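PDB 3TQK: phospho-2-dehydro-3-deoxyheptonate aldolase from Francisella tularensis, which probably catalyses the condensation of phosphoenolpyruvate with D-erythrose 4-phosphate to DAHP, the first step of chorismate biosynthesis, and carries a manganese ion. Local coordinates for residues P57-D62 against I99-F104; I67-K72 against I298-V303; V90-P95 against R124-D129; G305-N310 against Q318-K323. One frame throughout, in Å; residues are numbered along the deposited sequence.

Contact 1. Residues P57-D62 against I99-F104; sequences PCSIHD and IGWKGF. With MN (manganese (II) ion), chain B.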
loop_
_atom_site.group_PDB
_atom_site.type_symbol
_atom_site.label_atom_id
_atom_site.label_comp_id
_atom_site.label_asym_id
_atom_site.label_seq_id
_atom_site.Cartn_x
_atom_site.Cartn_y
_atom_site.Cartn_z
ATOM N N PRO A 57 -19.270 9.653 11.135
ATOM C CA PRO A 57 -19.390 9.955 9.709
ATOM C C PRO A 57 -18.442 9.133 8.848
ATOM O O PRO A 57 -17.363 8.753 9.309
ATOM C CB PRO A 57 -19.009 11.431 9.640
ATOM C CG PRO A 57 -19.329 11.964 10.990
ATOM C CD PRO A 57 -18.996 10.866 11.927
ATOM N N CYS A 58 -18.842 8.870 7.605
ATOM C CA CYS A 58 -17.973 8.159 6.662
ATOM C C CYS A 58 -16.616 8.855 6.617
ATOM O O CYS A 58 -15.581 8.223 6.820
ATOM C CB CYS A 58 -18.596 8.102 5.259
ATOM S SG CYS A 58 -17.456 7.454 3.979
ATOM N N SER A 59 -16.648 10.165 6.372
ATOM C CA SER A 59 -15.445 10.994 6.348
ATOM C C SER A 59 -15.815 12.401 6.808
ATOM O O SER A 59 -16.938 12.848 6.586
ATOM C CB SER A 59 -14.894 11.062 4.928
ATOM O OG SER A 59 -15.840 11.716 4.083
ATOM N N ILE A 60 -14.880 13.088 7.460
ATOM C CA ILE A 60 -15.144 14.451 7.912
ATOM C C ILE A 60 -14.947 15.418 6.734
ATOM O O ILE A 60 -13.965 15.323 5.984
ATOM C CB ILE A 60 -14.238 14.851 9.098
ATOM C CG1 ILE A 60 -14.444 13.895 10.298
ATOM C CG2 ILE A 60 -14.464 16.324 9.502
ATOM C CD1 ILE A 60 -15.794 13.985 11.002
ATOM N N HIS A 61 -15.918 16.305 6.545
ATOM C CA HIS A 61 -15.787 17.437 5.626
ATOM C C HIS A 61 -16.185 18.761 6.279
ATOM O O HIS A 61 -15.899 19.818 5.731
ATOM C CB HIS A 61 -16.594 17.186 4.344
ATOM C CG HIS A 61 -18.056 17.477 4.466
ATOM N ND1 HIS A 61 -18.965 16.552 4.929
ATOM C CD2 HIS A 61 -18.770 18.589 4.162
ATOM C CE1 HIS A 61 -20.175 17.087 4.918
ATOM N NE2 HIS A 61 -20.085 18.319 4.454
ATOM N N ASP A 62 -16.818 18.694 7.453
ATOM C CA ASP A 62 -17.337 19.871 8.149
ATOM C C ASP A 62 -17.052 19.721 9.651
ATOM O O ASP A 62 -17.818 19.066 10.371
ATOM C CB ASP A 62 -18.840 20.001 7.882
ATOM C CG ASP A 62 -19.452 21.250 8.494
ATOM O OD1 ASP A 62 -18.722 22.056 9.115
ATOM O OD2 ASP A 62 -20.682 21.421 8.344
ATOM N N ILE A 99 -10.049 8.432 -9.439
ATOM C CA ILE A 99 -9.940 9.825 -8.996
ATOM C C ILE A 99 -11.163 10.300 -8.198
ATOM O O ILE A 99 -12.144 9.567 -8.049
ATOM C CB ILE A 99 -9.665 10.776 -10.194
ATOM C CG1 ILE A 99 -10.788 10.690 -11.241
ATOM C CG2 ILE A 99 -8.301 10.448 -10.802
ATOM C CD1 ILE A 99 -10.892 11.917 -12.126
ATOM N N GLY A 100 -11.074 11.525 -7.679
ATOM C CA GLY A 100 -12.133 12.124 -6.851
ATOM C C GLY A 100 -11.568 12.851 -5.639
ATOM O O GLY A 100 -10.381 12.721 -5.335
ATOM N N TRP A 101 -12.416 13.634 -4.963
ATOM C CA TRP A 101 -12.055 14.262 -3.681
ATOM C C TRP A 101 -11.446 13.214 -2.784
ATOM O O TRP A 101 -12.084 12.206 -2.518
ATOM C CB TRP A 101 -13.286 14.840 -2.984
ATOM C CG TRP A 101 -12.995 15.627 -1.730
ATOM C CD1 TRP A 101 -12.285 16.784 -1.639
ATOM C CD2 TRP A 101 -13.447 15.330 -0.400
ATOM N NE1 TRP A 101 -12.249 17.222 -0.330
ATOM C CE2 TRP A 101 -12.961 16.352 0.447
ATOM C CE3 TRP A 101 -14.208 14.298 0.158
ATOM C CZ2 TRP A 101 -13.212 16.370 1.823
ATOM C CZ3 TRP A 101 -14.468 14.325 1.524
ATOM C CH2 TRP A 101 -13.967 15.352 2.340
ATOM N N LYS A 102 -10.217 13.458 -2.335
ATOM C CA LYS A 102 -9.483 12.508 -1.500
ATOM C C LYS A 102 -9.910 12.597 -0.037
ATOM O O LYS A 102 -9.692 11.654 0.724
ATOM C CB LYS A 102 -7.965 12.758 -1.567
ATOM C CG LYS A 102 -7.148 11.792 -2.428
ATOM C CD LYS A 102 -6.824 12.350 -3.830
ATOM C CE LYS A 102 -5.380 12.014 -4.226
ATOM N NZ LYS A 102 -4.885 12.727 -5.419
ATOM N N GLY A 103 -10.455 13.738 0.377
ATOM C CA GLY A 103 -10.777 13.925 1.776
ATOM C C GLY A 103 -10.327 15.252 2.339
ATOM O O GLY A 103 -9.785 16.086 1.627
ATOM N N PHE A 104 -10.549 15.417 3.639
ATOM C CA PHE A 104 -10.420 16.707 4.305
ATOM C C PHE A 104 -8.962 17.152 4.453
ATOM O O PHE A 104 -8.660 18.331 4.345
ATOM C CB PHE A 104 -11.106 16.662 5.679
ATOM C CG PHE A 104 -11.136 17.989 6.394
ATOM C CD1 PHE A 104 -10.281 18.237 7.460
ATOM C CD2 PHE A 104 -12.008 18.985 5.997
ATOM C CE1 PHE A 104 -10.302 19.454 8.128
ATOM C CE2 PHE A 104 -12.029 20.218 6.651
ATOM C CZ PHE A 104 -11.169 20.449 7.723
HETATM MN MN MN B . -17.029 4.929 4.203
HETATM O O HOH W 1 -12.223 13.447 4.983
#
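The six-membered end of the W101 indole is what meets 57-62, and it does so edge on. The carbonyl oxygen of I60 lies in the ring plane, 3.6 Å from W101 CH2, and the S59 hydroxyl lies in the same plane beside CZ3. H61 comes in obliquely with its CB, 3.8 Å from W101 CH2. One face of the indole is taken by its own loop: G103 CA sits above the plane, offset toward the rim. The F104 ring is approached obliquely by the carbonyl oxygens of I60 and H61. CG anti to the backbone N (chi1 -175°) swings this ring toward H61, with F104 CD2 4.0 Å from H61 O. The backbone itself sets F104 CB 3.2 Å from I60 O.

The contact joins the loops that follow strands 51-56 and 84-89. In the first of them C58 SG binds manganese at 2.6 Å, together with H266, E299 and D322. The polar ends point to other partners: W101 NE1 bonds to the D107 carbonyl, and S59 OG to T321 OG1.

Water links the two loops, one molecule donating to I60 O at 2.7 Å and accepting from F104 N at 2.9 Å. I60 O thus has a hydrogen-bond donor in the water while C-H groups of W101 and F104 border it; the W101 edge is probably weakly favourable to the oxygen, and polar and aromatic packing meet at one carbonyl.

Contact 2. Residues I67-K72 against I298-V303; sequences IEYATK and IESNLV. With MN (manganese (II) ion), chain B.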
loop_
_atom_site.group_PDB
_atom_site.type_symbol
_atom_site.label_atom_id
_atom_site.label_comp_id
_atom_site.label_asym_id
_atom_site.label_seq_id
_atom_site.Cartn_x
_atom_site.Cartn_y
_atom_site.Cartn_z
ATOM N N ILE A 67 -18.274 18.476 15.497
ATOM C CA ILE A 67 -18.416 18.845 16.904
ATOM C C ILE A 67 -19.871 18.656 17.364
ATOM O O ILE A 67 -20.119 18.032 18.404
ATOM C CB ILE A 67 -17.953 20.306 17.162
ATOM C CG1 ILE A 67 -16.424 20.427 17.025
ATOM C CG2 ILE A 67 -18.427 20.802 18.535
ATOM C CD1 ILE A 67 -15.640 19.761 18.132
ATOM N N GLU A 68 -20.835 19.166 16.598
ATOM C CA GLU A 68 -22.234 18.959 16.977
ATOM C C GLU A 68 -22.592 17.478 17.094
ATOM O O GLU A 68 -23.257 17.084 18.047
ATOM C CB GLU A 68 -23.198 19.646 16.017
ATOM C CG GLU A 68 -24.642 19.645 16.523
ATOM C CD GLU A 68 -25.605 20.309 15.562
ATOM O OE1 GLU A 68 -26.765 19.858 15.489
ATOM O OE2 GLU A 68 -25.205 21.272 14.875
ATOM N N TYR A 69 -22.151 16.666 16.134
ATOM C CA TYR A 69 -22.350 15.212 16.195
ATOM C C TYR A 69 -21.752 14.639 17.479
ATOM O O TYR A 69 -22.379 13.828 18.161
ATOM C CB TYR A 69 -21.716 14.518 14.977
ATOM C CG TYR A 69 -21.946 13.016 14.944
ATOM C CD1 TYR A 69 -21.035 12.148 15.517
ATOM C CD2 TYR A 69 -23.077 12.477 14.348
ATOM C CE1 TYR A 69 -21.236 10.783 15.498
ATOM C CE2 TYR A 69 -23.296 11.118 14.325
ATOM C CZ TYR A 69 -22.370 10.270 14.905
ATOM O OH TYR A 69 -22.570 8.910 14.898
ATOM N N ALA A 70 -20.536 15.077 17.798
ATOM C CA ALA A 70 -19.796 14.567 18.950
ATOM C C ALA A 70 -20.521 14.850 20.247
ATOM O O ALA A 70 -20.548 14.004 21.139
ATOM C CB ALA A 70 -18.419 15.161 19.001
ATOM N N THR A 71 -21.095 16.042 20.350
ATOM C CA THR A 71 -21.886 16.426 21.507
ATOM C C THR A 71 -23.029 15.440 21.744
ATOM O O THR A 71 -23.233 14.966 22.862
ATOM C CB THR A 71 -22.464 17.841 21.330
ATOM O OG1 THR A 71 -21.402 18.736 20.961
ATOM C CG2 THR A 71 -23.154 18.317 22.619
ATOM N N LYS A 72 -23.765 15.137 20.682
ATOM C CA LYS A 72 -24.851 14.173 20.760
ATOM C C LYS A 72 -24.324 12.800 21.162
ATOM O O LYS A 72 -24.917 12.134 21.991
ATOM C CB LYS A 72 -25.613 14.089 19.430
ATOM C CG LYS A 72 -26.658 15.205 19.235
ATOM C CD LYS A 72 -27.348 15.117 17.857
ATOM C CE LYS A 72 -28.876 15.239 17.968
ATOM N NZ LYS A 72 -29.321 16.479 18.669
ATOM N N ILE A 298 -19.946 1.454 12.670
ATOM C CA ILE A 298 -21.184 1.980 12.120
ATOM C C ILE A 298 -20.875 3.314 11.463
ATOM O O ILE A 298 -20.150 4.129 12.032
ATOM C CB ILE A 298 -22.204 2.247 13.226
ATOM C CG1 ILE A 298 -22.560 0.959 13.960
ATOM C CG2 ILE A 298 -23.456 2.926 12.653
ATOM C CD1 ILE A 298 -23.306 1.212 15.246
ATOM N N GLU A 299 -21.409 3.533 10.264
ATOM C CA GLU A 299 -21.265 4.820 9.583
ATOM C C GLU A 299 -22.524 5.635 9.844
ATOM O O GLU A 299 -23.620 5.256 9.439
ATOM C CB GLU A 299 -20.969 4.643 8.079
ATOM C CG GLU A 299 -19.483 4.351 7.795
ATOM C CD GLU A 299 -19.120 4.304 6.308
ATOM O OE1 GLU A 299 -19.859 3.688 5.503
ATOM O OE2 GLU A 299 -18.063 4.871 5.950
ATOM N N SER A 300 -22.349 6.738 10.566
ATOM C CA SER A 300 -23.456 7.479 11.153
ATOM C C SER A 300 -23.227 8.983 11.038
ATOM O O SER A 300 -22.089 9.447 11.102
ATOM C CB SER A 300 -23.579 7.082 12.632
ATOM O OG SER A 300 -24.383 7.989 13.371
ATOM N N ASN A 301 -24.304 9.747 10.887
ATOM C CA ASN A 301 -24.197 11.217 10.819
ATOM C C ASN A 301 -25.476 11.868 11.351
ATOM O O ASN A 301 -26.353 11.180 11.866
ATOM C CB ASN A 301 -23.898 11.670 9.374
ATOM C CG ASN A 301 -22.910 12.852 9.301
ATOM O OD1 ASN A 301 -22.928 13.770 10.134
ATOM N ND2 ASN A 301 -22.054 12.830 8.282
ATOM N N LEU A 302 -25.568 13.189 11.228
ATOM C CA LEU A 302 -26.718 13.944 11.717
ATOM C C LEU A 302 -27.940 13.733 10.831
ATOM O O LEU A 302 -29.034 13.460 11.332
ATOM C CB LEU A 302 -26.379 15.436 11.795
ATOM C CG LEU A 302 -25.278 15.803 12.793
ATOM C CD1 LEU A 302 -24.782 17.235 12.572
ATOM C CD2 LEU A 302 -25.778 15.611 14.224
ATOM N N VAL A 303 -27.750 13.868 9.519
ATOM C CA VAL A 303 -28.808 13.605 8.530
ATOM C C VAL A 303 -28.454 12.326 7.771
ATOM O O VAL A 303 -27.278 12.068 7.494
ATOM C CB VAL A 303 -28.972 14.793 7.549
ATOM C CG1 VAL A 303 -30.048 14.500 6.488
ATOM C CG2 VAL A 303 -29.292 16.072 8.314
HETATM MN MN MN B . -17.029 4.929 4.203
#
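Y69 and S300 make the polar link between helix 63-80 and the end of strand 293-299: their hydroxyls share a short hydrogen bond, Y69 OH to S300 OG 2.5 Å, in which either could be the donor. S300 OG lies at the edge of the phenol, in its plane, and is also bonded to T330 OG1, so the serine ties the tyrosine to a further helix, 327-344. Y69 CG is anti to the backbone N (chi1 -177°), which sends the ring off the helix toward the strand.

The van der Waals part is built round L302. Its CD2 methyl lies 4.0 Å from Y69 CA and 4.1 Å from Y69 CD2, while the aliphatic run of K72 passes over the same methyl at CD. E68 closes in more loosely on the other methyl, CD1; its carboxylate is occupied by the Y316 hydroxyl. N301 meets the phenol with its backbone, N301 CA being 3.6 Å from Y69 CE2 in an oblique approach.

Within 298-303 the N301 side chain folds back, and OD1 accepts from L302 N at 2.9 Å. E299 points away from the helix and binds manganese through OE2 at 2.0 Å.

Here the helix after the first barrel strand packs on the chain just beyond the eighth. TIM barrels carry their active sites at the C-terminal ends of the strands, and E299 and the manganese lie at that end.

Contact 3. Residues V90-P95 against R124-D129; sequences VYFEKP and RNLLSD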
loop_
_atom_site.group_PDB
_atom_site.type_symbol
_atom_site.label_atom_id
_atom_site.label_comp_id
_atom_site.label_asym_id
_atom_site.label_seq_id
_atom_site.Cartn_x
_atom_site.Cartn_y
_atom_site.Cartn_z
ATOM N N VAL A 90 -13.371 9.467 13.189
ATOM C CA VAL A 90 -12.935 10.756 12.666
ATOM C C VAL A 90 -11.996 10.504 11.488
ATOM O O VAL A 90 -10.768 10.548 11.640
ATOM C CB VAL A 90 -12.234 11.606 13.761
ATOM C CG1 VAL A 90 -12.163 13.059 13.338
ATOM C CG2 VAL A 90 -12.959 11.483 15.101
ATOM N N TYR A 91 -12.581 10.229 10.319
ATOM C CA TYR A 91 -11.810 9.837 9.135
ATOM C C TYR A 91 -11.552 11.004 8.203
ATOM O O TYR A 91 -12.436 11.817 7.957
ATOM C CB TYR A 91 -12.506 8.710 8.384
ATOM C CG TYR A 91 -12.188 7.342 8.944
ATOM C CD1 TYR A 91 -12.285 7.085 10.309
ATOM C CD2 TYR A 91 -11.777 6.306 8.117
ATOM C CE1 TYR A 91 -11.994 5.842 10.831
ATOM C CE2 TYR A 91 -11.488 5.043 8.640
ATOM C CZ TYR A 91 -11.602 4.822 10.002
ATOM O OH TYR A 91 -11.325 3.577 10.539
ATOM N N PHE A 92 -10.337 11.083 7.676
ATOM C CA PHE A 92 -9.937 12.254 6.893
ATOM C C PHE A 92 -9.599 11.928 5.436
ATOM O O PHE A 92 -8.984 12.739 4.743
ATOM C CB PHE A 92 -8.753 12.947 7.566
ATOM C CG PHE A 92 -9.073 13.519 8.916
ATOM C CD1 PHE A 92 -10.032 14.507 9.050
ATOM C CD2 PHE A 92 -8.423 13.058 10.054
ATOM C CE1 PHE A 92 -10.333 15.046 10.291
ATOM C CE2 PHE A 92 -8.718 13.599 11.294
ATOM C CZ PHE A 92 -9.676 14.590 11.411
ATOM N N GLU A 93 -10.027 10.760 4.969
ATOM C CA GLU A 93 -9.694 10.311 3.623
ATOM C C GLU A 93 -10.777 9.362 3.091
ATOM O O GLU A 93 -11.309 8.529 3.823
ATOM C CB GLU A 93 -8.310 9.640 3.633
ATOM C CG GLU A 93 -7.604 9.522 2.272
ATOM C CD GLU A 93 -7.615 8.099 1.684
ATOM O OE1 GLU A 93 -8.495 7.279 2.051
ATOM O OE2 GLU A 93 -6.732 7.798 0.848
ATOM N N LYS A 94 -11.102 9.513 1.814
ATOM C CA LYS A 94 -12.055 8.643 1.140
ATOM C C LYS A 94 -11.344 7.880 0.015
ATOM O O LYS A 94 -10.764 8.495 -0.886
ATOM C CB LYS A 94 -13.202 9.476 0.566
ATOM C CG LYS A 94 -14.232 8.690 -0.259
ATOM C CD LYS A 94 -14.904 7.582 0.541
ATOM C CE LYS A 94 -15.925 6.846 -0.317
ATOM N NZ LYS A 94 -15.260 5.998 -1.317
ATOM N N PRO A 95 -11.358 6.539 0.077
ATOM C CA PRO A 95 -10.860 5.739 -1.053
ATOM C C PRO A 95 -11.623 5.990 -2.355
ATOM O O PRO A 95 -12.863 6.096 -2.341
ATOM C CB PRO A 95 -11.077 4.286 -0.600
ATOM C CG PRO A 95 -11.722 4.357 0.797
ATOM C CD PRO A 95 -11.542 5.734 1.303
ATOM N N ARG A 124 -5.995 18.043 13.214
ATOM C CA ARG A 124 -5.462 17.945 14.556
ATOM C C ARG A 124 -6.348 18.722 15.518
ATOM O O ARG A 124 -6.652 18.222 16.600
ATOM C CB ARG A 124 -4.038 18.473 14.641
ATOM C CG ARG A 124 -3.415 18.240 16.012
ATOM C CD ARG A 124 -2.059 18.888 16.170
ATOM N NE ARG A 124 -1.694 18.895 17.578
ATOM C CZ ARG A 124 -1.269 17.828 18.241
ATOM N NH1 ARG A 124 -1.107 16.659 17.623
ATOM N NH2 ARG A 124 -1.002 17.930 19.530
ATOM N N ASN A 125 -6.749 19.934 15.132
ATOM C CA ASN A 125 -7.563 20.770 16.016
ATOM C C ASN A 125 -8.914 20.124 16.310
ATOM O O ASN A 125 -9.429 20.236 17.421
ATOM C CB ASN A 125 -7.745 22.206 15.471
ATOM C CG ASN A 125 -7.810 23.260 16.588
ATOM O OD1 ASN A 125 -8.283 22.984 17.680
ATOM N ND2 ASN A 125 -7.318 24.463 16.311
ATOM N N LEU A 126 -9.477 19.432 15.328
ATOM C CA LEU A 126 -10.718 18.688 15.553
ATOM C C LEU A 126 -10.509 17.563 16.581
ATOM O O LEU A 126 -11.279 17.411 17.537
ATOM C CB LEU A 126 -11.243 18.104 14.237
ATOM C CG LEU A 126 -12.527 17.280 14.323
ATOM C CD1 LEU A 126 -13.657 18.059 15.012
ATOM C CD2 LEU A 126 -12.930 16.837 12.932
ATOM N N LEU A 127 -9.454 16.788 16.380
ATOM C CA LEU A 127 -9.128 15.700 17.292
ATOM C C LEU A 127 -8.819 16.212 18.687
ATOM O O LEU A 127 -9.216 15.595 19.679
ATOM C CB LEU A 127 -7.959 14.892 16.756
ATOM C CG LEU A 127 -8.291 14.019 15.559
ATOM C CD1 LEU A 127 -6.988 13.586 14.919
ATOM C CD2 LEU A 127 -9.161 12.804 15.953
ATOM N N SER A 128 -8.137 17.350 18.782
ATOM C CA SER A 128 -7.904 17.974 20.088
ATOM C C SER A 128 -9.238 18.276 20.766
ATOM O O SER A 128 -9.438 17.885 21.910
ATOM C CB SER A 128 -7.067 19.242 19.950
ATOM O OG SER A 128 -6.807 19.836 21.213
ATOM N N ASP A 129 -10.148 18.934 20.045
ATOM C CA ASP A 129 -11.467 19.294 20.577
ATOM C C ASP A 129 -12.301 18.092 21.039
ATOM O O ASP A 129 -12.875 18.115 22.125
ATOM C CB ASP A 129 -12.275 20.119 19.547
ATOM C CG ASP A 129 -11.663 21.497 19.282
ATOM O OD1 ASP A 129 -10.740 21.878 20.018
ATOM O OD2 ASP A 129 -12.086 22.193 18.334
#
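L126 and L127 reach V90 and F92 by different first torsions. L126 has CG anti to the backbone N (chi1 179°), whereas L127 has CG anti to the carbonyl carbon (chi1 -72°), and the two neighbouring leucines thereby bring their branches to the same pair of residues. V90 and F92, two apart in the chain, both direct their side chains at the helix.

Each leucine touches both partners. L126 uses one methyl for the two: CD2 is 3.9 Å from V90 CG1 and 4.1 Å from F92 CE1. L127 divides the work between its branches, with CD2 4.0 Å from V90 CB and CD1 4.0 Å from F92 CE2. CG1 and CG2 of the valine also lie close to L127 CD2, so that methyl rests against the whole branched end of V90.

The phenyl group of F92 is met at its edge on both counts, the L126 and L127 methyls lying near the ring plane at CE1 and CE2. The ring therefore pushes its far end between the two leucines. The L127 side chain lies antiparallel alongside those of V90 and F92, while L126 runs at a slant to them. All four residues are buried, and the packing is purely apolar.

In the barrel, the contact is made by the chain just beyond strand 84-89 and by helix 116-132, which leads on to strand 137-140. That strand adds C137 to both V90 and L127 and T139 to F92. L126 also meets A66 and I67 of helix 63-80, so the four residues belong to the layer between barrel strands and surrounding helices.

Contact 4. Residues G305-N310 against Q318-K323; sequences GNQDIN and QSVTDK. With MN (manganese (II) ion), chain B.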
loop_
_atom_site.group_PDB
_atom_site.type_symbol
_atom_site.label_atom_id
_atom_site.label_comp_id
_atom_site.label_asym_id
_atom_site.label_seq_id
_atom_site.Cartn_x
_atom_site.Cartn_y
_atom_site.Cartn_z
ATOM N N GLY A 305 -28.189 9.311 4.821
ATOM C CA GLY A 305 -27.850 9.189 3.404
ATOM C C GLY A 305 -26.571 9.895 3.008
ATOM O O GLY A 305 -25.638 9.988 3.798
ATOM N N ASN A 306 -26.534 10.380 1.769
ATOM C CA ASN A 306 -25.415 11.182 1.279
ATOM C C ASN A 306 -25.809 12.200 0.203
ATOM O O ASN A 306 -26.961 12.236 -0.249
ATOM C CB ASN A 306 -24.282 10.276 0.765
ATOM C CG ASN A 306 -24.603 9.616 -0.574
ATOM O OD1 ASN A 306 -25.592 9.943 -1.231
ATOM N ND2 ASN A 306 -23.758 8.678 -0.980
ATOM N N GLN A 307 -24.831 13.016 -0.191
ATOM C CA GLN A 307 -24.982 13.995 -1.272
ATOM C C GLN A 307 -23.698 14.110 -2.106
ATOM O O GLN A 307 -22.630 13.630 -1.712
ATOM C CB GLN A 307 -25.334 15.373 -0.696
ATOM C CG GLN A 307 -24.214 15.998 0.163
ATOM C CD GLN A 307 -24.686 17.177 0.988
ATOM O OE1 GLN A 307 -25.604 17.897 0.592
ATOM N NE2 GLN A 307 -24.060 17.380 2.145
ATOM N N ASP A 308 -23.824 14.761 -3.254
ATOM C CA ASP A 308 -22.698 15.069 -4.125
ATOM C C ASP A 308 -21.909 16.246 -3.526
ATOM O O ASP A 308 -22.497 17.261 -3.121
ATOM C CB ASP A 308 -23.222 15.430 -5.529
ATOM C CG ASP A 308 -22.137 15.393 -6.613
ATOM O OD1 ASP A 308 -20.944 15.613 -6.321
ATOM O OD2 ASP A 308 -22.493 15.161 -7.785
ATOM N N ILE A 309 -20.584 16.105 -3.485
ATOM C CA ILE A 309 -19.694 17.164 -2.980
ATOM C C ILE A 309 -19.808 18.498 -3.755
ATOM O O ILE A 309 -19.442 19.552 -3.237
ATOM C CB ILE A 309 -18.205 16.699 -2.992
ATOM C CG1 ILE A 309 -17.324 17.635 -2.147
ATOM C CG2 ILE A 309 -17.668 16.591 -4.431
ATOM C CD1 ILE A 309 -16.793 17.011 -0.903
ATOM N N ASN A 310 -20.305 18.453 -4.988
ATOM C CA ASN A 310 -20.414 19.651 -5.813
ATOM C C ASN A 310 -21.788 20.312 -5.797
ATOM O O ASN A 310 -22.078 21.139 -6.652
ATOM C CB ASN A 310 -20.011 19.317 -7.247
ATOM C CG ASN A 310 -18.629 18.717 -7.323
ATOM O OD1 ASN A 310 -18.457 17.597 -7.794
ATOM N ND2 ASN A 310 -17.640 19.444 -6.828
ATOM N N GLN A 318 -24.974 16.137 6.476
ATOM C CA GLN A 318 -25.169 14.953 5.640
ATOM C C GLN A 318 -23.866 14.534 4.947
ATOM O O GLN A 318 -23.108 15.384 4.464
ATOM C CB GLN A 318 -26.251 15.209 4.605
ATOM C CG GLN A 318 -26.736 13.945 3.930
ATOM C CD GLN A 318 -27.732 14.231 2.837
ATOM O OE1 GLN A 318 -27.533 15.134 2.030
ATOM N NE2 GLN A 318 -28.810 13.458 2.801
ATOM N N SER A 319 -23.615 13.228 4.890
ATOM C CA SER A 319 -22.380 12.723 4.305
ATOM C C SER A 319 -22.197 13.196 2.869
ATOM O O SER A 319 -23.133 13.219 2.076
ATOM C CB SER A 319 -22.326 11.198 4.322
ATOM O OG SER A 319 -21.099 10.740 3.776
ATOM N N VAL A 320 -20.962 13.570 2.568
ATOM C CA VAL A 320 -20.539 13.959 1.237
ATOM C C VAL A 320 -19.853 12.782 0.520
ATOM O O VAL A 320 -19.517 12.882 -0.660
ATOM C CB VAL A 320 -19.598 15.181 1.347
ATOM C CG1 VAL A 320 -18.174 14.833 0.910
ATOM C CG2 VAL A 320 -20.186 16.378 0.620
ATOM N N THR A 321 -19.650 11.679 1.248
ATOM C CA THR A 321 -19.095 10.440 0.698
ATOM C C THR A 321 -20.128 9.302 0.859
ATOM O O THR A 321 -21.219 9.386 0.290
ATOM C CB THR A 321 -17.705 10.092 1.337
ATOM O OG1 THR A 321 -17.800 10.085 2.769
ATOM C CG2 THR A 321 -16.655 11.101 0.915
ATOM N N ASP A 322 -19.815 8.259 1.633
ATOM C CA ASP A 322 -20.711 7.096 1.730
ATOM C C ASP A 322 -21.980 7.431 2.526
ATOM O O ASP A 322 -22.004 8.358 3.341
ATOM C CB ASP A 322 -20.012 5.872 2.355
ATOM C CG ASP A 322 -18.869 5.300 1.478
ATOM O OD1 ASP A 322 -18.935 5.385 0.225
ATOM O OD2 ASP A 322 -17.920 4.733 2.060
ATOM N N LYS A 323 -23.032 6.666 2.269
ATOM C CA LYS A 323 -24.306 6.849 2.951
ATOM C C LYS A 323 -24.189 6.442 4.419
ATOM O O LYS A 323 -23.653 5.380 4.738
ATOM C CB LYS A 323 -25.410 6.054 2.239
ATOM C CG LYS A 323 -25.761 6.614 0.849
ATOM C CD LYS A 323 -26.659 5.683 0.011
ATOM C CE LYS A 323 -27.036 6.344 -1.322
ATOM N NZ LYS A 323 -27.516 5.382 -2.351
HETATM MN MN MN B . -17.029 4.929 4.203
HETATM O O HOH W 2 -25.146 11.167 6.085
#
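Q307 N donates to S319 O at 2.8 Å, the shortest direct hydrogen bond between 305-310 and 318-323. The amide approaches nearly head-on to the carbonyl, with a C=O...N angle of 166°. N306 CA lies against the same oxygen at 3.2 Å as a CA-H...O contact, so S319 O is met by two neighbouring residues.

One residue back, N306 uses its side chain. CG sits between the backbone N and the carbonyl carbon (chi1 74°), placing ND2 2.9 Å from T321 O, though T321 O is tilted out of the amide plane. The K323 chain crosses this amide at an angle, its CG 3.4 Å from N306 ND2. G305 O works through water, which donates to it at 2.6 Å and in turn accepts from S319 N.

The Q307 and Q318 side chains also cross, with amide planes 77° apart. Q307 NE2 makes a weak bond to Q318 O, while Q307 OE1 accepts from T315 N and K311 NZ; Q318 NE2 turns to A304 O. V320 packs on I309 through its CG2, 3.7 Å from I309 CA.

S319 OG shapes the turn before the metal ligand: it accepts from T321 N, an ST turn, and donates to D322 O at 2.6 Å. D322 OD2 binds manganese at 2.3 Å.

The short, loosely bonded strands 303-306 and 318-319 run roughly parallel beyond barrel strand 293-299. They lie between that strand and helix 327-344 in the chain; T321 touches C58 and D322 touches K94.

Contacts 1, 2 and 4 each supply a manganese ligand, C58, E299 and D322, and H266 completes the protein set. Contact 1 joins the loops after the first and second barrel strands; contact 3, about 10 Å away between centres, continues from the second loop to helix 116-132. Contact 2 brings helix 63-80 against the chain just beyond the eighth strand, and contact 4 follows in the excursion beyond it, its centre about 9 Å from that of contact 1. Along the chain contacts 1 and 2 interlock, as do 1 and 3; contact 3 nests inside contact 2, and contact 4 comes last. Residues at and beyond the ends of the first, seventh and eighth strands thus converge on one metal site.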